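Local coordinates for aerolysin-like protein (Bombina maxima, PDB 6LH8) that belongs to the aerolysin-like family of pore-forming proteins and probably takes part in a toad pore-forming system that acts on endolysosomes, at residues A[5-10]-A[124-129]; A[50-55]-A[135-140]. All coordinates share one frame; numbering follows the deposited sequence.

Contacts 1 and 2 lie in one five-stranded antiparallel sheet, their centres about 9 Å apart. Strand 4-28 pairs with strand 110-130 in contact 1, and strand 41-53 with strand 133-154 in contact 2; strands 110-130 and 133-154 are neighbours in both chain and sheet and join the two. Ile-128 N lies 2.8 Å from Glu-135 O, a probable hydrogen bond between the contacts, and Trp-9 CH2 packs 3.7 Å from Tyr-139 CE2. Along the chain the segments alternate (5-10, 50-55, 124-129, 135-140), so two early strands flank a late hairpin, tying both halves of the sequence into one region of the elongated fold, which has no alpha-helix.

Contact 1 of 2, residues A[5-10]-A[124-129]; sequences VTVLWD and APVEIS
Thr-6 and Glu-127 face each other as a hydrogen-bonded antiparallel pair: Thr-6 N gives to Glu-127 O at 3.0 Å, and Glu-127 N to Thr-6 O at 2.9 Å. A nearly straight third bond (172°), Leu-8 N to Pro-125 O at 2.9 Å, carries the ladder past strand 5-7. Pro-125 has no N-H to return, and the chain bends away through an inverse gamma turn centred on Leu-8. Apolar contacts fall on both faces. On that of the valines, Val-5 spreads its two methyls: CG1, anti to the backbone N (chi1 180°), meets Val-126 CG1 at 3.5 Å, while CG2 lies 3.6 Å from Ile-128 CD1. Val-7 CG1 comes within 4.0 Å of Ala-124 CB and also sits over the centre of one face of the Trp-9 ring. Ile-66 and Leu-68 of strand 65-68 touch this valine face. On the face of Thr-6 and Glu-127, Leu-8 CD1 packs 3.9 Å from Pro-125 CB. The leucine methyls also make van der Waals contact with the extended Glu-127 chain and its carboxylate, crossing it at about a right angle. The pairing is that of an outermost strand, 4-28, on the long antiparallel sheet of an aerolysin-like fold.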
ATOM      1  N   VAL A   5      20.574  -5.129  10.022  1.00 22.94           N
ATOM      2  CA  VAL A   5      19.344  -4.338  10.013  1.00 24.38           C
ATOM      3  C   VAL A   5      18.368  -4.893  11.043  1.00 24.40           C
ATOM      4  O   VAL A   5      18.138  -6.106  11.089  1.00 28.77           O
ATOM      5  CB  VAL A   5      18.686  -4.330   8.620  1.00 22.79           C
ATOM      6  CG1 VAL A   5      17.405  -3.506   8.654  1.00 25.00           C
ATOM      7  CG2 VAL A   5      19.636  -3.796   7.573  1.00 24.87           C
ATOM      8  N   THR A   6      17.786  -4.010  11.860  1.00 24.52           N
ATOM      9  CA  THR A   6      16.697  -4.386  12.764  1.00 22.21           C
ATOM     10  C   THR A   6      15.661  -3.273  12.764  1.00 24.14           C
ATOM     11  O   THR A   6      15.980  -2.144  13.139  1.00 22.94           O
ATOM     12  CB  THR A   6      17.207  -4.611  14.190  1.00 26.89           C
ATOM     13  OG1 THR A   6      18.124  -5.713  14.211  1.00 27.18           O
ATOM     14  CG2 THR A   6      16.039  -4.892  15.137  1.00 29.79           C
ATOM     15  N   VAL A   7      14.432  -3.575  12.348  1.00 21.94           N
ATOM     16  CA  VAL A   7      13.367  -2.573  12.357  1.00 24.07           C
ATOM     17  C   VAL A   7      12.710  -2.590  13.730  1.00 23.40           C
ATOM     18  O   VAL A   7      12.396  -3.665  14.259  1.00 24.07           O
ATOM     19  CB  VAL A   7      12.333  -2.837  11.249  1.00 22.27           C
ATOM     20  CG1 VAL A   7      11.255  -1.751  11.273  1.00 21.80           C
ATOM     21  CG2 VAL A   7      13.002  -2.873   9.893  1.00 25.57           C
ATOM     22  N   LEU A   8      12.516  -1.399  14.319  1.00 19.63           N
ATOM     23  CA  LEU A   8      11.878  -1.269  15.635  1.00 19.84           C
ATOM     24  C   LEU A   8      10.374  -1.087  15.441  1.00 23.05           C
ATOM     25  O   LEU A   8       9.812   0.003  15.579  1.00 22.10           O
ATOM     26  CB  LEU A   8      12.489  -0.122  16.428  1.00 21.63           C
ATOM     27  CG  LEU A   8      14.026  -0.040  16.482  1.00 24.13           C
ATOM     28  CD1 LEU A   8      14.489   1.057  17.418  1.00 27.50           C
ATOM     29  CD2 LEU A   8      14.643  -1.388  16.881  1.00 26.80           C
ATOM     30  N   TRP A   9       9.711  -2.208  15.147  1.00 20.88           N
ATOM     31  CA  TRP A   9       8.287  -2.170  14.840  1.00 23.33           C
ATOM     32  C   TRP A   9       7.463  -1.695  16.027  1.00 23.19           C
ATOM     33  O   TRP A   9       6.388  -1.105  15.838  1.00 21.58           O
ATOM     34  CB  TRP A   9       7.819  -3.553  14.395  1.00 25.62           C
ATOM     35  CG  TRP A   9       8.395  -4.034  13.098  1.00 26.49           C
ATOM     36  CD1 TRP A   9       9.164  -5.150  12.906  1.00 27.04           C
ATOM     37  CD2 TRP A   9       8.228  -3.434  11.804  1.00 22.76           C
ATOM     38  NE1 TRP A   9       9.494  -5.272  11.570  1.00 28.15           N
ATOM     39  CE2 TRP A   9       8.929  -4.235  10.876  1.00 23.95           C
ATOM     40  CE3 TRP A   9       7.566  -2.292  11.343  1.00 22.63           C
ATOM     41  CZ2 TRP A   9       8.979  -3.933   9.513  1.00 24.99           C
ATOM     42  CZ3 TRP A   9       7.612  -1.998   9.983  1.00 26.36           C
ATOM     43  CH2 TRP A   9       8.314  -2.817   9.088  1.00 25.45           C
ATOM     44  N   ASP A  10       7.940  -1.924  17.262  1.00 23.65           N
ATOM     45  CA  ASP A  10       7.155  -1.441  18.394  1.00 28.65           C
ATOM     46  C   ASP A  10       7.174   0.076  18.505  1.00 23.48           C
ATOM     47  O   ASP A  10       6.392   0.632  19.285  1.00 22.68           O
ATOM     48  CB  ASP A  10       7.627  -2.069  19.714  1.00 31.29           C
ATOM     49  CG  ASP A  10       9.021  -1.641  20.121  1.00 35.98           C
ATOM     50  OD1 ASP A  10       9.893  -1.482  19.239  1.00 36.40           O
ATOM     51  OD2 ASP A  10       9.260  -1.495  21.337  1.00 45.01           O
ATOM     52  N   ALA A 124       8.784   3.659  10.817  1.00 17.32           N
ATOM     53  CA  ALA A 124       9.401   3.041  11.991  1.00 20.03           C
ATOM     54  C   ALA A 124      10.909   3.259  11.956  1.00 16.79           C
ATOM     55  O   ALA A 124      11.484   3.445  10.880  1.00 18.72           O
ATOM     56  CB  ALA A 124       9.092   1.540  12.072  1.00 17.72           C
ATOM     57  N   PRO A 125      11.567   3.270  13.120  1.00 16.35           N
ATOM     58  CA  PRO A 125      13.032   3.352  13.139  1.00 18.25           C
ATOM     59  C   PRO A 125      13.678   2.074  12.627  1.00 18.57           C
ATOM     60  O   PRO A 125      13.156   0.972  12.785  1.00 20.01           O
ATOM     61  CB  PRO A 125      13.364   3.568  14.624  1.00 20.87           C
ATOM     62  CG  PRO A 125      12.039   3.868  15.311  1.00 21.43           C
ATOM     63  CD  PRO A 125      11.001   3.181  14.478  1.00 18.29           C
ATOM     64  N   VAL A 126      14.837   2.230  11.998  1.00 16.55           N
ATOM     65  CA  VAL A 126      15.598   1.088  11.495  1.00 17.56           C
ATOM     66  C   VAL A 126      17.016   1.226  12.019  1.00 19.05           C
ATOM     67  O   VAL A 126      17.738   2.154  11.632  1.00 19.75           O
ATOM     68  CB  VAL A 126      15.584   0.994   9.965  1.00 18.31           C
ATOM     69  CG1 VAL A 126      16.274  -0.282   9.535  1.00 22.43           C
ATOM     70  CG2 VAL A 126      14.139   1.011   9.430  1.00 17.67           C
ATOM     71  N   GLU A 127      17.421   0.319  12.903  1.00 21.79           N
ATOM     72  CA  GLU A 127      18.782   0.352  13.410  1.00 21.75           C
ATOM     73  C   GLU A 127      19.697  -0.340  12.404  1.00 21.48           C
ATOM     74  O   GLU A 127      19.447  -1.481  12.002  1.00 24.03           O
ATOM     75  CB  GLU A 127      18.850  -0.273  14.811  1.00 24.54           C
ATOM     76  CG  GLU A 127      18.188   0.635  15.852  1.00 30.07           C
ATOM     77  CD  GLU A 127      18.323   0.147  17.282  1.00 36.56           C
ATOM     78  OE1 GLU A 127      18.588  -1.055  17.481  1.00 36.30           O
ATOM     79  OE2 GLU A 127      18.155   0.973  18.206  1.00 37.08           O
ATOM     80  N   ILE A 128      20.712   0.393  11.942  1.00 20.07           N
ATOM     81  CA  ILE A 128      21.641  -0.048  10.909  1.00 23.82           C
ATOM     82  C   ILE A 128      23.020  -0.100  11.535  1.00 24.30           C
ATOM     83  O   ILE A 128      23.408   0.820  12.254  1.00 22.67           O
ATOM     84  CB  ILE A 128      21.645   0.929   9.712  1.00 22.55           C
ATOM     85  CG1 ILE A 128      20.278   0.955   9.020  1.00 27.14           C
ATOM     86  CG2 ILE A 128      22.796   0.627   8.750  1.00 32.35           C
ATOM     87  CD1 ILE A 128      19.736  -0.391   8.727  1.00 28.06           C
ATOM     88  N   SER A 129      23.774  -1.153  11.253  1.00 26.36           N
ATOM     89  CA  SER A 129      25.189  -1.138  11.583  1.00 25.29           C
ATOM     90  C   SER A 129      25.972  -1.670  10.393  1.00 23.73           C
ATOM     91  O   SER A 129      25.590  -2.678   9.794  1.00 25.56           O
ATOM     92  CB  SER A 129      25.482  -1.954  12.841  1.00 30.36           C
ATOM     93  OG  SER A 129      25.432  -3.333  12.566  1.00 37.39           O
TER

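Contact 2 of 2, residues A[50-55]-A[135-140]; sequences HNITLP and ETATYI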
ATOM      1  N   HIS A  50       7.510   1.124  -0.321  1.00 19.57           N
ATOM      2  CA  HIS A  50       8.447   1.010   0.793  1.00 19.01           C
ATOM      3  C   HIS A  50       9.607   1.973   0.591  1.00 24.59           C
ATOM      4  O   HIS A  50      10.244   1.961  -0.462  1.00 21.05           O
ATOM      5  CB  HIS A  50       8.976  -0.417   0.902  1.00 22.60           C
ATOM      6  CG  HIS A  50       7.897  -1.453   0.989  1.00 24.20           C
ATOM      7  ND1 HIS A  50       7.265  -1.777   2.168  1.00 22.71           N
ATOM      8  CD2 HIS A  50       7.341  -2.235   0.031  1.00 26.35           C
ATOM      9  CE1 HIS A  50       6.365  -2.719   1.935  1.00 23.96           C
ATOM     10  NE2 HIS A  50       6.400  -3.019   0.649  1.00 23.97           N
ATOM     11  N   ASN A  51       9.916   2.765   1.616  1.00 20.77           N
ATOM     12  CA  ASN A  51      10.971   3.763   1.514  1.00 20.24           C
ATOM     13  C   ASN A  51      11.907   3.668   2.704  1.00 19.15           C
ATOM     14  O   ASN A  51      11.496   3.307   3.805  1.00 20.96           O
ATOM     15  CB  ASN A  51      10.383   5.172   1.456  1.00 23.03           C
ATOM     16  CG  ASN A  51       9.231   5.264   0.491  1.00 29.91           C
ATOM     17  OD1 ASN A  51       9.431   5.624  -0.660  1.00 29.94           O
ATOM     18  ND2 ASN A  51       8.010   4.900   0.949  1.00 26.03           N
ATOM     19  N   ILE A  52      13.174   4.015   2.480  1.00 20.28           N
ATOM     20  CA  ILE A  52      14.143   4.149   3.560  1.00 20.79           C
ATOM     21  C   ILE A  52      14.733   5.549   3.476  1.00 21.73           C
ATOM     22  O   ILE A  52      14.993   6.054   2.381  1.00 20.13           O
ATOM     23  CB  ILE A  52      15.232   3.049   3.524  1.00 22.67           C
ATOM     24  CG1 ILE A  52      15.940   2.950   4.873  1.00 22.47           C
ATOM     25  CG2 ILE A  52      16.237   3.237   2.385  1.00 17.75           C
ATOM     26  CD1 ILE A  52      15.094   2.244   5.942  1.00 23.90           C
ATOM     27  N   THR A  53      14.830   6.216   4.624  1.00 19.15           N
ATOM     28  CA  THR A  53      15.327   7.587   4.701  1.00 18.07           C
ATOM     29  C   THR A  53      16.430   7.629   5.747  1.00 21.84           C
ATOM     30  O   THR A  53      16.349   6.931   6.757  1.00 18.93           O
ATOM     31  CB  THR A  53      14.217   8.596   5.061  1.00 20.51           C
ATOM     32  OG1 THR A  53      13.610   8.258   6.314  1.00 19.80           O
ATOM     33  CG2 THR A  53      13.128   8.624   3.984  1.00 23.95           C
ATOM     34  N   LEU A  54      17.480   8.414   5.485  1.00 17.19           N
ATOM     35  CA  LEU A  54      18.582   8.518   6.430  1.00 19.13           C
ATOM     36  C   LEU A  54      18.802   9.966   6.821  1.00 17.18           C
ATOM     37  O   LEU A  54      18.449  10.872   6.054  1.00 18.69           O
ATOM     38  CB  LEU A  54      19.886   7.960   5.842  1.00 18.54           C
ATOM     39  CG  LEU A  54      20.097   6.455   5.971  1.00 17.56           C
ATOM     40  CD1 LEU A  54      19.242   5.718   4.929  1.00 21.59           C
ATOM     41  CD2 LEU A  54      21.581   6.049   5.858  1.00 17.87           C
ATOM     42  N   PRO A  55      19.359  10.240   7.996  1.00 15.61           N
ATOM     43  CA  PRO A  55      19.731  11.607   8.351  1.00 16.71           C
ATOM     44  C   PRO A  55      20.630  12.214   7.272  1.00 19.91           C
ATOM     45  O   PRO A  55      21.422  11.517   6.630  1.00 20.47           O
ATOM     46  CB  PRO A  55      20.463  11.458   9.682  1.00 19.71           C
ATOM     47  CG  PRO A  55      19.850  10.227  10.296  1.00 17.44           C
ATOM     48  CD  PRO A  55      19.658   9.293   9.106  1.00 17.16           C
ATOM     49  N   GLU A 135      23.670   3.722  12.787  1.00 21.52           N
ATOM     50  CA  GLU A 135      22.725   4.751  12.382  1.00 18.77           C
ATOM     51  C   GLU A 135      21.321   4.262  12.695  1.00 20.08           C
ATOM     52  O   GLU A 135      21.061   3.062  12.715  1.00 21.39           O
ATOM     53  CB  GLU A 135      22.848   5.069  10.883  1.00 20.42           C
ATOM     54  CG  GLU A 135      21.942   6.213  10.425  1.00 18.51           C
ATOM     55  CD  GLU A 135      22.308   7.505  11.103  1.00 22.99           C
ATOM     56  OE1 GLU A 135      21.797   7.769  12.213  1.00 23.05           O
ATOM     57  OE2 GLU A 135      23.146   8.253  10.548  1.00 23.87           O
ATOM     58  N   THR A 136      20.408   5.192  12.941  1.00 19.65           N
ATOM     59  CA  THR A 136      18.994   4.846  13.007  1.00 19.25           C
ATOM     60  C   THR A 136      18.323   5.540  11.828  1.00 16.52           C
ATOM     61  O   THR A 136      18.149   6.761  11.835  1.00 17.56           O
ATOM     62  CB  THR A 136      18.380   5.253  14.339  1.00 24.98           C
ATOM     63  OG1 THR A 136      19.113   4.631  15.405  1.00 23.10           O
ATOM     64  CG2 THR A 136      16.924   4.816  14.396  1.00 22.46           C
ATOM     65  N   ALA A 137      17.996   4.759  10.799  1.00 16.20           N
ATOM     66  CA  ALA A 137      17.266   5.263   9.648  1.00 16.94           C
ATOM     67  C   ALA A 137      15.769   5.242   9.954  1.00 16.82           C
ATOM     68  O   ALA A 137      15.340   4.843  11.042  1.00 18.22           O
ATOM     69  CB  ALA A 137      17.613   4.440   8.406  1.00 20.13           C
ATOM     70  N   THR A 138      14.957   5.683   8.995  1.00 16.10           N
ATOM     71  CA  THR A 138      13.504   5.651   9.138  1.00 17.35           C
ATOM     72  C   THR A 138      12.890   4.976   7.921  1.00 17.80           C
ATOM     73  O   THR A 138      13.148   5.375   6.781  1.00 19.25           O
ATOM     74  CB  THR A 138      12.915   7.057   9.297  1.00 15.53           C
ATOM     75  OG1 THR A 138      13.462   7.669  10.468  1.00 18.45           O
ATOM     76  CG2 THR A 138      11.397   6.969   9.458  1.00 18.43           C
ATOM     77  N   TYR A 139      12.080   3.955   8.174  1.00 16.41           N
ATOM     78  CA  TYR A 139      11.353   3.220   7.146  1.00 18.07           C
ATOM     79  C   TYR A 139       9.955   3.803   7.037  1.00 17.62           C
ATOM     80  O   TYR A 139       9.343   4.141   8.052  1.00 17.74           O
ATOM     81  CB  TYR A 139      11.285   1.724   7.503  1.00 17.42           C
ATOM     82  CG  TYR A 139      10.205   0.963   6.761  1.00 18.45           C
ATOM     83  CD1 TYR A 139      10.400   0.546   5.440  1.00 18.59           C
ATOM     84  CD2 TYR A 139       8.988   0.660   7.376  1.00 18.60           C
ATOM     85  CE1 TYR A 139       9.392  -0.150   4.748  1.00 18.46           C
ATOM     86  CE2 TYR A 139       7.984  -0.035   6.696  1.00 21.19           C
ATOM     87  CZ  TYR A 139       8.195  -0.437   5.386  1.00 21.54           C
ATOM     88  OH  TYR A 139       7.201  -1.133   4.712  1.00 21.69           O
ATOM     89  N   ILE A 140       9.465   3.952   5.808  1.00 18.37           N
ATOM     90  CA  ILE A 140       8.135   4.493   5.543  1.00 18.16           C
ATOM     91  C   ILE A 140       7.402   3.529   4.621  1.00 19.05           C
ATOM     92  O   ILE A 140       7.949   3.095   3.597  1.00 21.14           O
ATOM     93  CB  ILE A 140       8.196   5.895   4.899  1.00 18.73           C
ATOM     94  CG1 ILE A 140       8.984   6.886   5.769  1.00 19.14           C
ATOM     95  CG2 ILE A 140       6.786   6.420   4.645  1.00 21.76           C
ATOM     96  CD1 ILE A 140       9.402   8.153   5.022  1.00 24.90           C
TER
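His-50 lies alongside Tyr-139, both buried, with their rings rim to rim and the planes turned by only 22°. With chi1 at 161° the tyrosine swings its ring away from its own N and along the histidine, bringing OH to 2.6 Å from His-50 ND1, near the imidazole plane. This hydrogen bond could run in either direction. His-50 NE2 is bonded to Glu-93 OE1, so the imidazole is gripped at both nitrogens and probably polarised by the carboxylate.

Asn-51/Ile-140 and Thr-53/Thr-138 are hydrogen-bonded antiparallel pairs, with Ile-52/Tyr-139 the non-hydrogen-bonded pair between them. Ile-140 N and Thr-138 N give to Asn-51 O and Thr-53 O; the return carbonyls each take two donors. Ile-140 O accepts Asn-51 N at 2.8 Å, in the carbonyl plane, and Asn-51 ND2 at 3.2 Å, from well above it; Ser-90 OG on OD1 and Gln-142 OE1 on ND2 fix the amide further. Thr-138 O accepts Thr-53 N at 2.9 Å and Thr-53 OG1 at 3.0 Å, a chi1 of 58° turning the hydroxyl to the partner strand. On the other face Ile-52 CD1 reaches Ala-137 CB at 4.2 Å and Tyr-139 CB at 4.1 Å. Past the end of strand 41-53, Pro-55 CG rests 3.7 Å from Glu-135 OE1, whose anti lone pair takes Thr-136 N, while OE2 is bonded to Thr-58 OG1.

This is interior pairing of the long antiparallel sheet: strand 110-130 flanks strand 133-154 and strand 90-100 flanks strand 41-53, while Leu-68 of strand 65-68 and Phe-83 of strand 81-84 pack against the Ile-52 face.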